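Local coordinates for protein TipC2 (Streptococcus intermedius B196, PDB 6DHX) that probably acts as an immunity protein that protects the bacterium against an antibacterial toxin exported by a type VII secretion system, at residues D23-E28 against K168-I173; G72-I77 against E159-Q164. All blocks are in the same frame, centred on the assembly; numbering follows the deposited sequence.

Contact 1: D23-E28 against K168-I173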
loop_
_atom_site.group_PDB
_atom_site.type_symbol
_atom_site.label_atom_id
_atom_site.label_comp_id
_atom_site.label_asym_id
_atom_site.label_seq_id
_atom_site.Cartn_x
_atom_site.Cartn_y
_atom_site.Cartn_z
ATOM N N ASP A 23 -10.929 -5.047 3.809
ATOM C CA ASP A 23 -11.896 -4.689 4.860
ATOM C C ASP A 23 -11.385 -5.135 6.227
ATOM O O ASP A 23 -11.598 -4.465 7.239
ATOM C CB ASP A 23 -13.250 -5.381 4.662
ATOM C CG ASP A 23 -14.093 -4.799 3.545
ATOM O OD1 ASP A 23 -13.950 -3.624 3.141
ATOM O OD2 ASP A 23 -14.988 -5.561 3.072
ATOM N N GLU A 24 -10.826 -6.336 6.296
ATOM C CA GLU A 24 -10.393 -6.855 7.582
ATOM C C GLU A 24 -9.295 -5.972 8.177
ATOM O O GLU A 24 -9.352 -5.570 9.351
ATOM C CB GLU A 24 -9.942 -8.304 7.349
ATOM C CG GLU A 24 -9.683 -9.117 8.526
ATOM C CD GLU A 24 -9.235 -10.511 8.084
ATOM O OE1 GLU A 24 -8.044 -10.618 7.719
ATOM O OE2 GLU A 24 -10.081 -11.441 8.086
ATOM N N ILE A 25 -8.302 -5.620 7.365
ATOM C CA ILE A 25 -7.246 -4.707 7.808
ATOM C C ILE A 25 -7.821 -3.342 8.196
ATOM O O ILE A 25 -7.460 -2.786 9.247
ATOM C CB ILE A 25 -6.165 -4.545 6.722
ATOM C CG1 ILE A 25 -5.447 -5.886 6.457
ATOM C CG2 ILE A 25 -5.140 -3.468 7.161
ATOM C CD1 ILE A 25 -4.614 -5.899 5.077
ATOM N N TYR A 26 -8.694 -2.790 7.351
ATOM C CA TYR A 26 -9.270 -1.473 7.624
ATOM C C TYR A 26 -10.045 -1.501 8.944
ATOM O O TYR A 26 -9.855 -0.638 9.820
ATOM C CB TYR A 26 -10.187 -1.064 6.455
ATOM C CG TYR A 26 -10.853 0.278 6.642
ATOM C CD1 TYR A 26 -12.016 0.396 7.418
ATOM C CD2 TYR A 26 -10.334 1.442 6.024
ATOM C CE1 TYR A 26 -12.613 1.643 7.596
ATOM C CE2 TYR A 26 -10.936 2.691 6.210
ATOM C CZ TYR A 26 -12.066 2.773 6.982
ATOM O OH TYR A 26 -12.708 3.955 7.180
ATOM N N GLN A 27 -10.932 -2.493 9.095
ATOM C CA GLN A 27 -11.820 -2.502 10.265
ATOM C C GLN A 27 -11.059 -2.808 11.537
ATOM O O GLN A 27 -11.369 -2.257 12.597
ATOM C CB GLN A 27 -12.948 -3.524 10.045
ATOM C CG GLN A 27 -13.877 -3.025 8.909
ATOM C CD GLN A 27 -15.014 -3.968 8.558
ATOM O OE1 GLN A 27 -15.352 -4.095 7.376
ATOM N NE2 GLN A 27 -15.632 -4.631 9.566
ATOM N N GLU A 28 -10.107 -3.744 11.482
ATOM C CA GLU A 28 -9.405 -4.028 12.732
ATOM C C GLU A 28 -8.497 -2.863 13.101
ATOM O O GLU A 28 -8.320 -2.588 14.298
ATOM C CB GLU A 28 -8.615 -5.317 12.598
ATOM C CG GLU A 28 -7.841 -5.754 13.857
ATOM C CD GLU A 28 -8.696 -6.186 15.043
ATOM O OE1 GLU A 28 -9.928 -6.329 14.929
ATOM O OE2 GLU A 28 -8.071 -6.435 16.095
ATOM N N LYS A 168 0.972 -11.231 3.996
ATOM C CA LYS A 168 1.431 -12.375 4.791
ATOM C C LYS A 168 1.729 -11.934 6.230
ATOM O O LYS A 168 1.415 -12.646 7.201
ATOM C CB LYS A 168 2.669 -12.980 4.129
ATOM C CG LYS A 168 3.116 -14.290 4.753
ATOM C CD LYS A 168 4.361 -14.809 4.059
ATOM C CE LYS A 168 4.682 -16.245 4.450
ATOM N NZ LYS A 168 5.859 -16.736 3.694
ATOM N N ASP A 169 2.285 -10.726 6.380
ATOM C CA ASP A 169 2.498 -10.140 7.705
ATOM C C ASP A 169 1.181 -9.933 8.437
ATOM O O ASP A 169 1.094 -10.188 9.641
ATOM C CB ASP A 169 3.223 -8.792 7.599
ATOM C CG ASP A 169 4.716 -8.940 7.387
ATOM O OD1 ASP A 169 5.227 -10.065 7.505
ATOM O OD2 ASP A 169 5.378 -7.935 7.088
ATOM N N TRP A 170 0.168 -9.388 7.740
ATOM C CA TRP A 170 -1.152 -9.238 8.353
ATOM C C TRP A 170 -1.643 -10.558 8.910
ATOM O O TRP A 170 -2.123 -10.634 10.056
ATOM C CB TRP A 170 -2.163 -8.738 7.300
ATOM C CG TRP A 170 -3.551 -8.670 7.885
ATOM C CD1 TRP A 170 -4.635 -9.474 7.584
ATOM C CD2 TRP A 170 -3.989 -7.762 8.912
ATOM N NE1 TRP A 170 -5.719 -9.106 8.370
ATOM C CE2 TRP A 170 -5.354 -8.064 9.185
ATOM C CE3 TRP A 170 -3.360 -6.719 9.611
ATOM C CZ2 TRP A 170 -6.115 -7.342 10.123
ATOM C CZ3 TRP A 170 -4.130 -5.980 10.573
ATOM C CH2 TRP A 170 -5.479 -6.304 10.807
ATOM N N CYS A 171 -1.521 -11.629 8.103
ATOM C CA CYS A 171 -1.992 -12.938 8.567
ATOM C C CYS A 171 -1.133 -13.508 9.697
ATOM O O CYS A 171 -1.599 -14.412 10.404
ATOM C CB CYS A 171 -2.077 -13.953 7.389
ATOM S SG CYS A 171 -3.339 -13.345 6.141
ATOM N N SER A 172 0.042 -12.938 9.961
ATOM C CA SER A 172 0.841 -13.367 11.108
ATOM C C SER A 172 0.436 -12.688 12.411
ATOM O O SER A 172 0.810 -13.183 13.480
ATOM C CB SER A 172 2.332 -13.077 10.862
ATOM O OG SER A 172 2.652 -11.721 11.113
ATOM N N ILE A 173 -0.270 -11.551 12.359
ATOM C CA ILE A 173 -0.698 -10.884 13.594
ATOM C C ILE A 173 -2.205 -10.917 13.803
ATOM O O ILE A 173 -2.664 -10.618 14.914
ATOM C CB ILE A 173 -0.216 -9.423 13.636
ATOM C CG1 ILE A 173 -0.906 -8.636 12.515
ATOM C CG2 ILE A 173 1.277 -9.364 13.471
ATOM C CD1 ILE A 173 -0.526 -7.166 12.553
#
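This is a helix-helix packing: helix 21-32 meets the C-terminal part of helix 151-173, and Trp170 bridges the gap to Glu24, Ile25 and Glu28. The two segment axes come within 11.7 Å and make an angle of 53°. The nearest backbones are those of Ile25 and Trp170, whose CA atoms are 7.6 Å apart. All close contacts across the two segments are made by Trp170. Trp170 CG lies trans to its backbone N (chi1 176°), and the indole reaches across to the other helix. There it meets three side chains in two different ways. Ile25 comes over one face. Its CG1 is 3.4 Å from the centroid of the five-membered ring of Trp170, a CH-pi contact near the ring normal. The Ile25 and Trp170 side chains pass each other in opposite directions. Ile25 CG1 lies nearest Trp170 CD2 (3.4 Å) and CE2, the atoms shared by the two rings. Glu24 and Glu28 lie at the edge. Glu28 CB packs 3.7 Å from Trp170 CH2 at the benzo end. At the pyrrole end Trp170 NE1 donates a hydrogen bond to Glu24 OE1, with a length of 2.8 Å and an N-H...O angle of 158°. The acceptor lies in the indole plane. OE1 receives the bond on its anti side, slightly out of the carboxylate plane. The same OE1 bonds Ser176 OG, and Glu24 OE2 bonds the backbone N of Lys177. Ile21 of helix 21-32 also touches Trp170. The edge bond and the face contact together should fix the rotation of the indole. Trp170 NE1, Ser176 OG and the Lys177 backbone N meet the buried Glu24 carboxylate. These polar groups would probably offset the cost of burying its charge.

Contact 2: G72-I77 against E159-Q164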
loop_
_atom_site.group_PDB
_atom_site.type_symbol
_atom_site.label_atom_id
_atom_site.label_comp_id
_atom_site.label_asym_id
_atom_site.label_seq_id
_atom_site.Cartn_x
_atom_site.Cartn_y
_atom_site.Cartn_z
ATOM N N GLY A 72 16.779 -5.822 -0.748
ATOM C CA GLY A 72 17.307 -5.458 -2.052
ATOM C C GLY A 72 17.157 -3.995 -2.419
ATOM O O GLY A 72 17.652 -3.127 -1.697
ATOM N N ASN A 73 16.474 -3.697 -3.526
ATOM C CA ASN A 73 16.359 -2.318 -3.980
ATOM C C ASN A 73 15.116 -1.609 -3.444
ATOM O O ASN A 73 14.834 -0.478 -3.875
ATOM C CB ASN A 73 16.358 -2.247 -5.515
ATOM C CG ASN A 73 17.728 -2.517 -6.114
ATOM O OD1 ASN A 73 17.875 -3.353 -7.009
ATOM N ND2 ASN A 73 18.739 -1.808 -5.623
ATOM N N TYR A 74 14.359 -2.228 -2.541
ATOM C CA TYR A 74 13.126 -1.597 -2.067
ATOM C C TYR A 74 13.457 -0.546 -1.019
ATOM O O TYR A 74 14.151 -0.824 -0.032
ATOM C CB TYR A 74 12.153 -2.641 -1.511
ATOM C CG TYR A 74 11.668 -3.585 -2.592
ATOM C CD1 TYR A 74 10.577 -3.259 -3.402
ATOM C CD2 TYR A 74 12.324 -4.788 -2.833
ATOM C CE1 TYR A 74 10.147 -4.122 -4.415
ATOM C CE2 TYR A 74 11.900 -5.655 -3.832
ATOM C CZ TYR A 74 10.801 -5.318 -4.620
ATOM O OH TYR A 74 10.392 -6.171 -5.637
ATOM N N THR A 75 12.951 0.664 -1.231
ATOM C CA THR A 75 13.316 1.820 -0.429
ATOM C C THR A 75 12.240 2.202 0.580
ATOM O O THR A 75 12.540 2.948 1.527
ATOM C CB THR A 75 13.611 3.024 -1.341
ATOM O OG1 THR A 75 12.462 3.308 -2.152
ATOM C CG2 THR A 75 14.777 2.715 -2.253
ATOM N N LYS A 76 11.003 1.747 0.373
ATOM C CA LYS A 76 9.893 2.138 1.234
ATOM C C LYS A 76 8.748 1.158 1.049
ATOM O O LYS A 76 8.427 0.770 -0.078
ATOM C CB LYS A 76 9.408 3.562 0.908
ATOM C CG LYS A 76 8.367 4.087 1.869
ATOM C CD LYS A 76 8.171 5.601 1.662
ATOM C CE LYS A 76 7.270 6.153 2.740
ATOM N NZ LYS A 76 7.071 7.651 2.591
ATOM N N ILE A 77 8.103 0.794 2.151
ATOM C CA ILE A 77 6.858 0.043 2.111
ATOM C C ILE A 77 5.981 0.636 3.199
ATOM O O ILE A 77 6.402 0.718 4.357
ATOM C CB ILE A 77 7.063 -1.482 2.352
ATOM C CG1 ILE A 77 8.150 -2.083 1.453
ATOM C CG2 ILE A 77 5.697 -2.232 2.207
ATOM C CD1 ILE A 77 8.659 -3.479 1.922
ATOM N N GLU A 159 3.316 -9.115 -6.308
ATOM C CA GLU A 159 3.233 -10.409 -5.630
ATOM C C GLU A 159 4.245 -10.480 -4.491
ATOM O O GLU A 159 3.930 -10.948 -3.397
ATOM C CB GLU A 159 3.456 -11.544 -6.632
ATOM C CG GLU A 159 3.668 -12.934 -6.019
ATOM C CD GLU A 159 2.440 -13.481 -5.302
ATOM O OE1 GLU A 159 1.298 -13.049 -5.597
ATOM O OE2 GLU A 159 2.620 -14.394 -4.461
ATOM N N LYS A 160 5.460 -10.007 -4.738
ATOM C CA LYS A 160 6.518 -10.125 -3.740
ATOM C C LYS A 160 6.259 -9.249 -2.513
ATOM O O LYS A 160 6.458 -9.689 -1.373
ATOM C CB LYS A 160 7.843 -9.746 -4.391
ATOM C CG LYS A 160 9.039 -9.927 -3.452
ATOM C CD LYS A 160 10.308 -9.538 -4.243
ATOM C CE LYS A 160 11.500 -9.321 -3.322
ATOM N NZ LYS A 160 11.751 -10.508 -2.465
ATOM N N ILE A 161 5.847 -8.003 -2.728
ATOM C CA ILE A 161 5.719 -7.068 -1.619
ATOM C C ILE A 161 4.324 -7.072 -1.037
ATOM O O ILE A 161 4.169 -7.088 0.193
ATOM C CB ILE A 161 6.116 -5.641 -2.053
ATOM C CG1 ILE A 161 7.569 -5.628 -2.554
ATOM C CG2 ILE A 161 5.848 -4.635 -0.881
ATOM C CD1 ILE A 161 8.611 -6.108 -1.506
ATOM N N VAL A 162 3.282 -6.957 -1.869
ATOM C CA VAL A 162 1.940 -6.892 -1.271
ATOM C C VAL A 162 1.512 -8.270 -0.777
ATOM O O VAL A 162 1.043 -8.414 0.351
ATOM C CB VAL A 162 0.891 -6.308 -2.236
ATOM C CG1 VAL A 162 -0.549 -6.369 -1.579
ATOM C CG2 VAL A 162 1.223 -4.839 -2.567
ATOM N N ASN A 163 1.606 -9.293 -1.639
ATOM C CA ASN A 163 1.064 -10.582 -1.203
ATOM C C ASN A 163 1.991 -11.302 -0.230
ATOM O O ASN A 163 1.559 -11.735 0.846
ATOM C CB ASN A 163 0.764 -11.449 -2.428
ATOM C CG ASN A 163 -0.489 -10.964 -3.151
ATOM O OD1 ASN A 163 -1.318 -10.268 -2.556
ATOM N ND2 ASN A 163 -0.646 -11.343 -4.404
ATOM N N GLN A 164 3.262 -11.441 -0.588
ATOM C CA GLN A 164 4.194 -12.273 0.165
ATOM C C GLN A 164 4.821 -11.538 1.337
ATOM O O GLN A 164 5.531 -12.155 2.157
ATOM C CB GLN A 164 5.299 -12.816 -0.780
ATOM C CG GLN A 164 4.763 -13.826 -1.823
ATOM C CD GLN A 164 3.725 -14.754 -1.190
ATOM O OE1 GLN A 164 3.966 -15.341 -0.123
ATOM N NE2 GLN A 164 2.553 -14.852 -1.817
#
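Tyr74 OH is hydrogen-bonded to His157 ND1 and packed against the aliphatic chain of Lys160, with Lys160 CD 3.6 Å from the hydroxyl oxygen. The contact is a helix-on-sheet packing: helix 151-173 lies against the curved sheet, here at the start of strand 74-82. The segment axes come within 11.1 Å and are 28° from parallel. No hydrogen bond joins the two segments, so the fit rests on apolar groups. Ile161 meets Tyr74 with one branch and Ile77 with the other. Its CG1 branch lies beside the backbone N (chi1 -59°) and puts CD1 over the Tyr74 ring, 3.8 Å from the centroid. This is a CH-pi contact, and CG1 adds a touch of 3.5 Å to Tyr74 CE1. On the other branch, Ile161 CG2 is 3.9 Å from Ile77 CG2. Tyr74 and Ile77 both point to the helix although they are three residues apart, consistent with a classic beta bulge at Thr75-Lys76, both bonded to the Glu95 backbone. Phe94 of strand 89-99 touches both Tyr74 and Ile161. The helix has a wider pi-type turn here, closed by Gln164 N bonding Glu159 O. The Glu159 carboxylate also ties that turn: Asn163 ND2 donates almost straight to OE1, and Gln164 NE2 reaches Glu159 OE2 at 2.7 Å in a more bent bond (145°), both donors standing out of the carboxylate plane.

Overall arrangement
From the N terminus, the chain first forms helix 21-32, which supplies the early half of contact 1. It then enters the sheet, and strand 74-82 supplies the early half of contact 2. After the remaining antiparallel strands and helix 137-146, helix 151-173 provides both late halves. Residues 159-164 close contact 2 first, and residues 168-173 then close contact 1. The loop of contact 2 is therefore nested within that of contact 1. The contact centres are about 17 Å apart, and Lys168 CB touches Asn163 O along the shared helix. One long helix thus joins the N-terminal helix to the sheet.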